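Local coordinates for protein annexin B22 (Schistosoma mansoni, PDB 4MDU) that binds acidic phospholipid membranes and aggregates liposomes in a calcium-dependent manner, forms homodimers and takes part in worm reproduction and host-parasite interaction, at residues Glu70-Cys75 and Ile106-Tyr111. Numbering follows the deposited sequence.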
loop_
_atom_site.group_PDB
_atom_site.type_symbol
_atom_site.label_atom_id
_atom_site.label_comp_id
_atom_site.label_asym_id
_atom_site.label_seq_id
_atom_site.Cartn_x
_atom_site.Cartn_y
_atom_site.Cartn_z
ATOM N N GLU B 70 -4.868 -16.167 30.785
ATOM C CA GLU B 70 -4.127 -16.199 32.038
ATOM C C GLU B 70 -3.701 -14.799 32.509
ATOM O O GLU B 70 -3.784 -14.484 33.701
ATOM C CB GLU B 70 -2.935 -17.138 31.931
ATOM C CG GLU B 70 -3.344 -18.580 31.679
ATOM C CD GLU B 70 -2.193 -19.446 31.189
ATOM O OE1 GLU B 70 -1.203 -18.901 30.657
ATOM O OE2 GLU B 70 -2.285 -20.678 31.336
ATOM N N ARG B 71 -3.261 -13.953 31.582
ATOM C CA ARG B 71 -2.799 -12.624 31.972
ATOM C C ARG B 71 -3.953 -11.886 32.654
ATOM O O ARG B 71 -3.801 -11.343 33.746
ATOM C CB ARG B 71 -2.240 -11.836 30.774
ATOM C CG ARG B 71 -0.973 -12.472 30.154
ATOM C CD ARG B 71 -0.231 -11.539 29.202
ATOM N NE ARG B 71 -1.020 -11.209 28.011
ATOM C CZ ARG B 71 -1.005 -11.909 26.881
ATOM N NH1 ARG B 71 -0.249 -12.993 26.773
ATOM N NH2 ARG B 71 -1.748 -11.529 25.853
ATOM N N GLN B 72 -5.110 -11.899 32.010
ATOM C CA GLN B 72 -6.309 -11.297 32.578
ATOM C C GLN B 72 -6.684 -11.952 33.903
ATOM O O GLN B 72 -7.054 -11.262 34.858
ATOM C CB GLN B 72 -7.455 -11.367 31.573
ATOM C CG GLN B 72 -7.142 -10.580 30.304
ATOM C CD GLN B 72 -6.803 -9.131 30.606
ATOM O OE1 GLN B 72 -7.647 -8.382 31.074
ATOM N NE2 GLN B 72 -5.561 -8.741 30.353
ATOM N N GLU B 73 -6.562 -13.276 33.979
ATOM C CA GLU B 73 -6.742 -13.947 35.261
ATOM C C GLU B 73 -5.793 -13.356 36.280
ATOM O O GLU B 73 -6.136 -13.225 37.453
ATOM C CB GLU B 73 -6.481 -15.436 35.139
ATOM C CG GLU B 73 -7.597 -16.205 34.502
ATOM C CD GLU B 73 -8.297 -17.086 35.502
ATOM O OE1 GLU B 73 -7.913 -18.272 35.619
ATOM O OE2 GLU B 73 -9.220 -16.589 36.184
ATOM N N ILE B 74 -4.591 -12.994 35.837
ATOM C CA ILE B 74 -3.603 -12.458 36.766
ATOM C C ILE B 74 -3.984 -11.048 37.212
ATOM O O ILE B 74 -3.912 -10.731 38.398
ATOM C CB ILE B 74 -2.177 -12.472 36.187
ATOM C CG1 ILE B 74 -1.733 -13.912 35.928
ATOM C CG2 ILE B 74 -1.207 -11.778 37.147
ATOM C CD1 ILE B 74 -0.377 -14.016 35.273
ATOM N N CYS B 75 -4.396 -10.215 36.259
ATOM C CA CYS B 75 -4.914 -8.883 36.568
ATOM C C CYS B 75 -5.961 -8.949 37.682
ATOM O O CYS B 75 -5.869 -8.230 38.680
ATOM C CB CYS B 75 -5.543 -8.244 35.327
ATOM S SG CYS B 75 -4.365 -7.711 34.081
ATOM N N ILE B 106 -0.840 -6.513 29.033
ATOM C CA ILE B 106 -1.775 -6.783 30.145
ATOM C C ILE B 106 -3.208 -6.385 29.847
ATOM O O ILE B 106 -4.080 -6.558 30.690
ATOM C CB ILE B 106 -1.440 -6.111 31.510
ATOM C CG1 ILE B 106 -0.724 -4.804 31.288
ATOM C CG2 ILE B 106 -0.783 -7.099 32.505
ATOM C CD1 ILE B 106 -1.567 -3.833 30.579
ATOM N N VAL B 107 -3.436 -5.819 28.672
ATOM C CA VAL B 107 -4.773 -5.453 28.254
ATOM C C VAL B 107 -5.420 -6.619 27.516
ATOM O O VAL B 107 -4.755 -7.315 26.752
ATOM C CB VAL B 107 -4.729 -4.186 27.388
ATOM C CG1 VAL B 107 -5.913 -4.129 26.465
ATOM C CG2 VAL B 107 -4.670 -2.955 28.295
ATOM N N ASP B 108 -6.709 -6.847 27.772
ATOM C CA ASP B 108 -7.449 -7.923 27.121
ATOM C C ASP B 108 -7.266 -7.805 25.612
ATOM O O ASP B 108 -7.356 -6.701 25.048
ATOM C CB ASP B 108 -8.949 -7.838 27.493
ATOM C CG ASP B 108 -9.728 -9.087 27.111
ATOM O OD1 ASP B 108 -9.104 -10.169 26.953
ATOM O OD2 ASP B 108 -10.974 -8.982 26.976
ATOM N N THR B 109 -6.991 -8.925 24.951
ATOM C CA THR B 109 -6.729 -8.896 23.506
ATOM C C THR B 109 -7.684 -8.000 22.711
ATOM O O THR B 109 -7.232 -7.163 21.940
ATOM C CB THR B 109 -6.784 -10.292 22.900
ATOM O OG1 THR B 109 -5.861 -11.136 23.588
ATOM C CG2 THR B 109 -6.449 -10.240 21.435
ATOM N N PRO B 110 -9.010 -8.190 22.878
ATOM C CA PRO B 110 -9.937 -7.358 22.104
ATOM C C PRO B 110 -9.773 -5.855 22.334
ATOM O O PRO B 110 -9.911 -5.093 21.380
ATOM C CB PRO B 110 -11.333 -7.840 22.561
ATOM C CG PRO B 110 -11.091 -8.694 23.776
ATOM C CD PRO B 110 -9.708 -9.252 23.626
ATOM N N TYR B 111 -9.489 -5.419 23.555
ATOM C CA TYR B 111 -9.282 -3.980 23.782
ATOM C C TYR B 111 -7.997 -3.523 23.084
ATOM O O TYR B 111 -7.915 -2.461 22.431
ATOM C CB TYR B 111 -9.187 -3.691 25.277
ATOM C CG TYR B 111 -9.207 -2.217 25.610
ATOM C CD1 TYR B 111 -8.030 -1.494 25.755
ATOM C CD2 TYR B 111 -10.409 -1.547 25.780
ATOM C CE1 TYR B 111 -8.053 -0.143 26.063
ATOM C CE2 TYR B 111 -10.439 -0.198 26.081
ATOM C CZ TYR B 111 -9.259 0.499 26.221
ATOM O OH TYR B 111 -9.309 1.839 26.529
HETATM O O HOH W 1 -2.913 -8.503 25.244
#
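Q72, on helix 68-82, reaches the backbone of 106-111 at I106 with its amide nitrogen. NE2 of Q72 donates to the carbonyl O of I106 at 2.7 Å, with an N-H...O angle of 152°. The acceptor lies in the Q72 amide plane, whereas the donor stands well above the I106 carbonyl plane, off its lone pairs. With CG beside the backbone N, a bend at chi2 (-56°) turns the glutamine amide toward I106.

One water extends the polar contact: it lies 2.7 Å from V107 O and 3.3 Å from R71 NH2, a long leg. R71 NE binds L105 O directly, so arginine and glutamine bond the consecutive carbonyls of L105 and I106.

Van der Waals contacts fill in the rest. Q72 and D108 cross at about a right angle, amide and carboxylate planes 23° apart, with OE1 of Q72 3.8 Å from CB of D108, whose carboxylate is held by S7, N68 and E8. SG of C75 lies 3.6 Å from O of I106 and touches CG2 of I106 at 4.0 Å.

The chemistry is thus mainly side chain to main chain: one direct bond and a probable water bridge tie a helix of the predicted first annexin repeat to the connection leading into the predicted second.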